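Local coordinates for succinylglutamate desuccinylase (PDB 1YW4), which probably hydrolyses N-succinylglutamate to succinate and glutamate, the last step of arginine breakdown by the AST pathway, using one zinc ion per subunit, at residues G54-E59 with N102-R107; G111-H116 with R124-E129. One frame throughout, in Å; residues are numbered along the deposited sequence.

Contact 1 of 2, residues G54-E59 with N102-R107. With ZN (zinc ion), chain C.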
ATOM      1  N   GLY A  54       8.014 -31.285  -1.527  1.00 11.38           N
ATOM      2  CA  GLY A  54       9.137 -31.772  -2.299  1.00 11.17           C
ATOM      3  C   GLY A  54       9.244 -31.146  -3.680  1.00 12.89           C
ATOM      4  O   GLY A  54       9.825 -31.752  -4.575  1.00 12.50           O
ATOM      5  N   VAL A  55       8.651 -29.969  -3.882  1.00 13.29           N
ATOM      6  CA  VAL A  55       8.796 -29.287  -5.168  1.00 13.51           C
ATOM      7  C   VAL A  55      10.311 -29.080  -5.259  1.00 12.39           C
ATOM      8  O   VAL A  55      10.910 -29.165  -6.337  1.00 11.82           O
ATOM      9  CB  VAL A  55       8.058 -27.923  -5.179  1.00 15.81           C
ATOM     10  CG1 VAL A  55       8.585 -27.040  -6.307  1.00 16.98           C
ATOM     11  CG2 VAL A  55       6.556 -28.156  -5.385  1.00 16.06           C
ATOM     12  N   HIS A  56      10.907 -28.816  -4.097  1.00  8.66           N
ATOM     13  CA  HIS A  56      12.350 -28.672  -3.950  1.00 11.99           C
ATOM     14  C   HIS A  56      12.722 -29.908  -3.116  1.00 11.19           C
ATOM     15  O   HIS A  56      12.218 -30.098  -2.008  1.00 11.05           O
ATOM     16  CB  HIS A  56      12.684 -27.353  -3.240  1.00 11.50           C
ATOM     17  CG  HIS A  56      12.452 -26.151  -4.103  1.00 13.11           C
ATOM     18  ND1 HIS A  56      11.876 -24.993  -3.630  1.00 14.66           N
ATOM     19  CD2 HIS A  56      12.657 -25.957  -5.426  1.00 14.00           C
ATOM     20  CE1 HIS A  56      11.729 -24.138  -4.626  1.00 14.45           C
ATOM     21  NE2 HIS A  56      12.194 -24.700  -5.728  1.00 17.08           N
ATOM     22  N   GLY A  57      13.559 -30.771  -3.687  1.00 12.61           N
ATOM     23  CA  GLY A  57      13.944 -32.013  -3.031  1.00 11.71           C
ATOM     24  C   GLY A  57      14.679 -31.976  -1.707  1.00 13.97           C
ATOM     25  O   GLY A  57      14.716 -32.988  -1.001  1.00 15.45           O
ATOM     26  N   ASN A  58      15.254 -30.832  -1.355  1.00 13.92           N
ATOM     27  CA  ASN A  58      16.001 -30.706  -0.103  1.00 14.27           C
ATOM     28  C   ASN A  58      15.146 -30.182   1.051  1.00 14.20           C
ATOM     29  O   ASN A  58      15.631 -30.069   2.172  1.00 13.76           O
ATOM     30  CB  ASN A  58      17.208 -29.779  -0.311  1.00 15.91           C
ATOM     31  CG  ASN A  58      16.793 -28.373  -0.696  1.00 17.80           C
ATOM     32  OD1 ASN A  58      15.961 -28.186  -1.576  1.00 16.97           O
ATOM     33  ND2 ASN A  58      17.379 -27.376  -0.039  1.00 18.94           N
ATOM     34  N   GLU A  59      13.880 -29.865   0.783  1.00 13.24           N
ATOM     35  CA  GLU A  59      12.981 -29.346   1.826  1.00 12.92           C
ATOM     36  C   GLU A  59      12.114 -30.517   2.287  1.00 11.86           C
ATOM     37  O   GLU A  59      10.943 -30.630   1.929  1.00 12.47           O
ATOM     38  CB  GLU A  59      12.148 -28.200   1.242  1.00 11.06           C
ATOM     39  CG  GLU A  59      13.001 -27.325   0.318  1.00 13.77           C
ATOM     40  CD  GLU A  59      12.297 -26.107  -0.241  1.00 13.31           C
ATOM     41  OE1 GLU A  59      11.047 -26.067  -0.227  1.00 11.31           O
ATOM     42  OE2 GLU A  59      13.013 -25.188  -0.715  1.00 14.97           O
ATOM     43  N   ASN A 102      18.137 -29.879 -12.870  1.00 23.52           N
ATOM     44  CA  ASN A 102      18.507 -29.019 -13.984  1.00 24.06           C
ATOM     45  C   ASN A 102      17.931 -27.618 -13.885  1.00 23.74           C
ATOM     46  O   ASN A 102      18.607 -26.642 -14.198  1.00 23.50           O
ATOM     47  CB  ASN A 102      18.042 -29.657 -15.292  1.00 23.80           C
ATOM     48  CG  ASN A 102      18.646 -31.018 -15.517  1.00 26.15           C
ATOM     49  OD1 ASN A 102      17.993 -31.921 -16.047  1.00 28.97           O
ATOM     50  ND2 ASN A 102      19.902 -31.178 -15.122  1.00 27.87           N
ATOM     51  N   TYR A 103      16.678 -27.533 -13.443  1.00 21.88           N
ATOM     52  CA  TYR A 103      15.978 -26.258 -13.330  1.00 19.76           C
ATOM     53  C   TYR A 103      14.987 -26.276 -12.157  1.00 18.52           C
ATOM     54  O   TYR A 103      14.345 -27.297 -11.892  1.00 16.21           O
ATOM     55  CB  TYR A 103      15.239 -26.006 -14.642  1.00 21.29           C
ATOM     56  CG  TYR A 103      14.948 -24.561 -14.964  1.00 23.71           C
ATOM     57  CD1 TYR A 103      13.845 -23.911 -14.412  1.00 25.76           C
ATOM     58  CD2 TYR A 103      15.748 -23.857 -15.869  1.00 25.75           C
ATOM     59  CE1 TYR A 103      13.536 -22.595 -14.759  1.00 26.34           C
ATOM     60  CE2 TYR A 103      15.449 -22.540 -16.222  1.00 28.76           C
ATOM     61  CZ  TYR A 103      14.339 -21.921 -15.666  1.00 28.95           C
ATOM     62  OH  TYR A 103      14.011 -20.643 -16.043  1.00 31.27           O
ATOM     63  N   ASP A 104      14.882 -25.145 -11.466  1.00 17.42           N
ATOM     64  CA  ASP A 104      13.976 -24.979 -10.328  1.00 17.43           C
ATOM     65  C   ASP A 104      12.541 -25.250 -10.794  1.00 17.56           C
ATOM     66  O   ASP A 104      11.976 -24.474 -11.572  1.00 16.04           O
ATOM     67  CB  ASP A 104      14.086 -23.542  -9.787  1.00 17.98           C
ATOM     68  CG  ASP A 104      13.295 -23.325  -8.500  1.00 19.62           C
ATOM     69  OD1 ASP A 104      12.218 -23.934  -8.336  1.00 18.70           O
ATOM     70  OD2 ASP A 104      13.745 -22.517  -7.658  1.00 20.09           O
HETATM   71  N   MSE A 105      11.952 -26.341 -10.320  1.00 16.34           N
HETATM   72  CA  MSE A 105      10.597 -26.680 -10.727  1.00 17.87           C
HETATM   73  C   MSE A 105       9.597 -25.602 -10.362  1.00 16.95           C
HETATM   74  O   MSE A 105       8.625 -25.389 -11.089  1.00 16.88           O
HETATM   75  CB  MSE A 105      10.162 -28.017 -10.125  1.00 18.23           C
HETATM   76  CG  MSE A 105       8.796 -28.500 -10.621  1.00 22.24           C
HETATM   77 SE   MSE A 105       8.455 -30.342 -10.129  1.00 26.23          SE
HETATM   78  CE  MSE A 105       9.642 -31.177 -11.401  1.00 23.84           C
ATOM     79  N   ASN A 106       9.811 -24.898  -9.255  1.00 16.81           N
ATOM     80  CA  ASN A 106       8.841 -23.870  -8.925  1.00 17.43           C
ATOM     81  C   ASN A 106       9.017 -22.615  -9.758  1.00 18.40           C
ATOM     82  O   ASN A 106       8.565 -21.531  -9.393  1.00 18.48           O
ATOM     83  CB  ASN A 106       8.828 -23.535  -7.438  1.00 17.36           C
ATOM     84  CG  ASN A 106       7.411 -23.295  -6.937  1.00 16.81           C
ATOM     85  OD1 ASN A 106       6.456 -23.792  -7.539  1.00 10.66           O
ATOM     86  ND2 ASN A 106       7.265 -22.554  -5.845  1.00 11.51           N
ATOM     87  N   ARG A 107       9.694 -22.783 -10.884  1.00 19.24           N
ATOM     88  CA  ARG A 107       9.878 -21.706 -11.840  1.00 20.28           C
ATOM     89  C   ARG A 107       9.381 -22.270 -13.175  1.00 18.52           C
ATOM     90  O   ARG A 107       9.466 -21.606 -14.208  1.00 19.71           O
ATOM     91  CB  ARG A 107      11.353 -21.321 -11.964  1.00 22.93           C
ATOM     92  CG  ARG A 107      11.921 -20.561 -10.781  1.00 26.96           C
ATOM     93  CD  ARG A 107      13.344 -20.130 -11.077  1.00 31.68           C
ATOM     94  NE  ARG A 107      13.409 -19.347 -12.314  1.00 36.39           N
ATOM     95  CZ  ARG A 107      14.529 -19.098 -12.986  1.00 38.95           C
ATOM     96  NH1 ARG A 107      14.490 -18.377 -14.101  1.00 38.37           N
ATOM     97  NH2 ARG A 107      15.686 -19.580 -12.548  1.00 38.68           N
TER
HETATM   98 ZN    ZN C 501      11.075 -24.208  -1.616  1.00 28.91          ZN
HETATM   99  O   HOH W   1      12.864 -28.146  -8.001  1.00 11.03           O
HETATM  100  O   HOH W   2      11.664 -22.578  -0.059  1.00 15.54           O

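Contact 2 of 2, residues G111-H116 with R124-E129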
ATOM      1  N   GLY A 111       2.745 -22.824 -17.012  1.00 18.58           N
ATOM      2  CA  GLY A 111       3.094 -23.026 -18.409  1.00 20.56           C
ATOM      3  C   GLY A 111       4.544 -22.775 -18.778  1.00 21.09           C
ATOM      4  O   GLY A 111       4.943 -23.035 -19.909  1.00 19.88           O
ATOM      5  N   ALA A 112       5.335 -22.280 -17.831  1.00 21.02           N
ATOM      6  CA  ALA A 112       6.738 -21.984 -18.080  1.00 21.97           C
ATOM      7  C   ALA A 112       7.571 -23.197 -18.499  1.00 23.05           C
ATOM      8  O   ALA A 112       8.664 -23.047 -19.060  1.00 22.50           O
ATOM      9  CB  ALA A 112       7.357 -21.329 -16.848  1.00 20.79           C
ATOM     10  N   HIS A 113       7.061 -24.397 -18.229  1.00 22.45           N
ATOM     11  CA  HIS A 113       7.765 -25.622 -18.591  1.00 22.27           C
ATOM     12  C   HIS A 113       7.932 -25.724 -20.114  1.00 24.42           C
ATOM     13  O   HIS A 113       8.847 -26.383 -20.608  1.00 23.13           O
ATOM     14  CB  HIS A 113       7.008 -26.850 -18.073  1.00 20.62           C
ATOM     15  CG  HIS A 113       5.552 -26.850 -18.420  1.00 20.81           C
ATOM     16  ND1 HIS A 113       4.580 -26.399 -17.553  1.00 19.70           N
ATOM     17  CD2 HIS A 113       4.908 -27.208 -19.554  1.00 18.97           C
ATOM     18  CE1 HIS A 113       3.399 -26.477 -18.139  1.00 16.79           C
ATOM     19  NE2 HIS A 113       3.571 -26.964 -19.355  1.00 23.30           N
ATOM     20  N   ALA A 114       7.048 -25.067 -20.856  1.00 26.20           N
ATOM     21  CA  ALA A 114       7.118 -25.103 -22.312  1.00 29.50           C
ATOM     22  C   ALA A 114       8.450 -24.562 -22.833  1.00 31.50           C
ATOM     23  O   ALA A 114       8.980 -25.065 -23.823  1.00 32.89           O
ATOM     24  CB  ALA A 114       5.958 -24.317 -22.908  1.00 29.53           C
ATOM     25  N   ARG A 115       8.994 -23.551 -22.160  1.00 33.30           N
ATOM     26  CA  ARG A 115      10.266 -22.950 -22.562  1.00 34.90           C
ATOM     27  C   ARG A 115      11.457 -23.906 -22.493  1.00 35.73           C
ATOM     28  O   ARG A 115      12.475 -23.684 -23.151  1.00 35.11           O
ATOM     29  CB  ARG A 115      10.573 -21.716 -21.705  1.00 36.89           C
ATOM     30  CG  ARG A 115       9.778 -20.467 -22.059  1.00 40.09           C
ATOM     31  CD  ARG A 115       8.315 -20.585 -21.675  1.00 45.71           C
ATOM     32  NE  ARG A 115       7.541 -19.429 -22.128  1.00 48.75           N
ATOM     33  CZ  ARG A 115       6.249 -19.247 -21.871  1.00 50.54           C
ATOM     34  NH1 ARG A 115       5.628 -18.167 -22.326  1.00 51.44           N
ATOM     35  NH2 ARG A 115       5.578 -20.141 -21.156  1.00 50.49           N
ATOM     36  N   HIS A 116      11.336 -24.965 -21.697  1.00 33.47           N
ATOM     37  CA  HIS A 116      12.424 -25.930 -21.555  1.00 32.11           C
ATOM     38  C   HIS A 116      11.914 -27.364 -21.679  1.00 30.36           C
ATOM     39  O   HIS A 116      12.078 -28.167 -20.763  1.00 26.53           O
ATOM     40  CB  HIS A 116      13.112 -25.737 -20.200  1.00 32.93           C
ATOM     41  CG  HIS A 116      13.653 -24.357 -19.990  1.00 34.52           C
ATOM     42  ND1 HIS A 116      14.737 -23.869 -20.687  1.00 34.56           N
ATOM     43  CD2 HIS A 116      13.242 -23.351 -19.181  1.00 35.04           C
ATOM     44  CE1 HIS A 116      14.971 -22.622 -20.317  1.00 35.20           C
ATOM     45  NE2 HIS A 116      14.077 -22.283 -19.405  1.00 37.09           N
ATOM     46  N   ARG A 124       7.597 -33.119 -15.908  1.00 13.69           N
ATOM     47  CA  ARG A 124       6.971 -33.404 -14.630  1.00 12.72           C
ATOM     48  C   ARG A 124       6.056 -32.254 -14.194  1.00 12.17           C
ATOM     49  O   ARG A 124       4.939 -32.474 -13.725  1.00 12.75           O
ATOM     50  CB  ARG A 124       8.052 -33.660 -13.584  1.00 12.69           C
ATOM     51  CG  ARG A 124       7.523 -33.833 -12.176  1.00 13.46           C
ATOM     52  CD  ARG A 124       6.605 -35.037 -12.043  1.00 11.29           C
ATOM     53  NE  ARG A 124       6.413 -35.324 -10.620  1.00 14.68           N
ATOM     54  CZ  ARG A 124       5.763 -36.372 -10.134  1.00 11.45           C
ATOM     55  NH1 ARG A 124       5.212 -37.262 -10.949  1.00 15.41           N
ATOM     56  NH2 ARG A 124       5.685 -36.535  -8.823  1.00  9.54           N
ATOM     57  N   ALA A 125       6.526 -31.023 -14.351  1.00 11.03           N
ATOM     58  CA  ALA A 125       5.723 -29.869 -13.992  1.00 10.82           C
ATOM     59  C   ALA A 125       4.399 -29.872 -14.775  1.00 13.22           C
ATOM     60  O   ALA A 125       3.332 -29.618 -14.203  1.00 10.54           O
ATOM     61  CB  ALA A 125       6.505 -28.571 -14.279  1.00 12.35           C
ATOM     62  N   ALA A 126       4.466 -30.148 -16.081  1.00 12.55           N
ATOM     63  CA  ALA A 126       3.260 -30.174 -16.917  1.00 12.85           C
ATOM     64  C   ALA A 126       2.300 -31.277 -16.479  1.00 11.50           C
ATOM     65  O   ALA A 126       1.082 -31.101 -16.485  1.00 10.53           O
ATOM     66  CB  ALA A 126       3.639 -30.364 -18.400  1.00 13.35           C
ATOM     67  N   GLU A 127       2.863 -32.411 -16.080  1.00 12.78           N
ATOM     68  CA  GLU A 127       2.053 -33.530 -15.614  1.00 13.72           C
ATOM     69  C   GLU A 127       1.324 -33.141 -14.322  1.00 13.09           C
ATOM     70  O   GLU A 127       0.138 -33.434 -14.151  1.00 11.20           O
ATOM     71  CB  GLU A 127       2.946 -34.748 -15.379  1.00 15.02           C
ATOM     72  CG  GLU A 127       2.236 -35.941 -14.758  1.00 17.99           C
ATOM     73  CD  GLU A 127       3.151 -37.130 -14.595  1.00 17.28           C
ATOM     74  OE1 GLU A 127       4.095 -37.065 -13.784  1.00 20.09           O
ATOM     75  OE2 GLU A 127       2.933 -38.140 -15.282  1.00 20.82           O
ATOM     76  N   LEU A 128       2.036 -32.471 -13.420  1.00 13.48           N
ATOM     77  CA  LEU A 128       1.456 -32.050 -12.148  1.00 12.32           C
ATOM     78  C   LEU A 128       0.354 -31.007 -12.347  1.00 12.32           C
ATOM     79  O   LEU A 128      -0.642 -30.997 -11.610  1.00 13.94           O
ATOM     80  CB  LEU A 128       2.555 -31.505 -11.225  1.00 10.84           C
ATOM     81  CG  LEU A 128       3.649 -32.500 -10.791  1.00 10.76           C
ATOM     82  CD1 LEU A 128       4.669 -31.762  -9.932  1.00 12.94           C
ATOM     83  CD2 LEU A 128       3.050 -33.683 -10.016  1.00 11.24           C
ATOM     84  N   GLU A 129       0.542 -30.117 -13.321  1.00 12.29           N
ATOM     85  CA  GLU A 129      -0.461 -29.092 -13.630  1.00 11.85           C
ATOM     86  C   GLU A 129      -1.736 -29.793 -14.086  1.00  9.61           C
ATOM     87  O   GLU A 129      -2.830 -29.535 -13.591  1.00 11.42           O
ATOM     88  CB  GLU A 129       0.014 -28.170 -14.771  1.00 12.20           C
ATOM     89  CG  GLU A 129       1.231 -27.302 -14.462  1.00 14.45           C
ATOM     90  CD  GLU A 129       1.449 -26.202 -15.493  1.00 18.62           C
ATOM     91  OE1 GLU A 129       0.984 -26.361 -16.641  1.00 17.26           O
ATOM     92  OE2 GLU A 129       2.089 -25.181 -15.163  1.00 17.82           O
TER

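Contact 1 of 2, residues G54-E59 with N102-R107
Asp104 meets the zinc ligand His56 through its carboxylate. His56 NE2 donates to Asp104 OD1 at 2.7 Å, with an N-H...O angle of 166°. The oxygen lies near the imidazole plane, but the ring approaches from above the carboxylate plane. Asp104 CG stands anti to the backbone N (chi1 -173°), which carries the carboxylate to the ring. OD1 also takes a weak hydrogen bond from Asn106 N. His56 ND1 binds the zinc ion at 2.3 Å, and Glu59 chelates it with both carboxylate oxygens. This is the H-x-x-E pair of the M14-like zinc hydrolases, set on a type I turn; His149 and a water also bind the metal. With the zinc on ND1, the Asp104 bond helps fix the ring's rotation and probably makes the histidine a stronger donor. Next, a water donates to Val55 O at 2.8 Å and accepts from N of selenomethionine Met105. Asn106 then sets CB against Val55 CG1 at 3.7 Å. That same methyl lies over one His56 face. Asn106 OD1 accepts from Phe198 N. Residues 54-59 link strand 48-53 to helix 61-75; residues 102-107 lie between helices 91-96 and 120-137. Val55 and Asn106 pack on strand 143-151, Met105 on helix 120-137.

Contact 2 of 2, residues G111-H116 with R124-E129
Glu129 OE2 accepts the backbone N-H of Gly111 at 3.1 Å, with an N-H...O angle of 162°. The bond uses the syn lone pair of the oxygen. It ties a short 3-10 turn, residues 112-115, to the side of helix 120-137, the next helix in the chain. Glu129 extends beyond CG and reaches across to the turn. Its OE2 also lies at the edge of the His113 ring, in the ring plane, with ring and carboxylate planes 78° apart. Gly111 has a positive phi, a backbone shape that suits glycine. The His113 ring lies between the 3-10 turn and the helix. Its CG sits between the backbone N and the carbonyl carbon (chi1 50°), and the ring then stands between Gly111 O on one face and Ala126 on the other. His113 ND1 is hydrogen-bonded to Leu108 O, so the ring is held on its polar side as well. One residue before Ala126, Ala125 CB approaches His113 CB at 4.2 Å. The Ala126 methyl makes a CH-pi contact over the ring face. Its carbon CB lies 3.7 Å from the centroid of the His113 ring, and 3.5 Å from His113 NE2.

How the contacts relate
Contact 1 is buried near the zinc, while contact 2 is partly buried and lies farther from the centre of the chain. Their centres are 13 Å apart. Both belong to the catalytic domain, and both use the long loop between helix 91-96 and helix 120-137. Each has a carboxylate beside a histidine. In contact 1 the ring donates to it and binds metal; in contact 2 the carboxylate accepts from a backbone N-H and the ring packs on Ala126. The two also touch directly. Met105 CE packs on Arg124 CG at 3.5 Å, and the Tyr103 ring meets that of His116. Helix 120-137 supplies one side of contact 2 and packs on Met105 of contact 1.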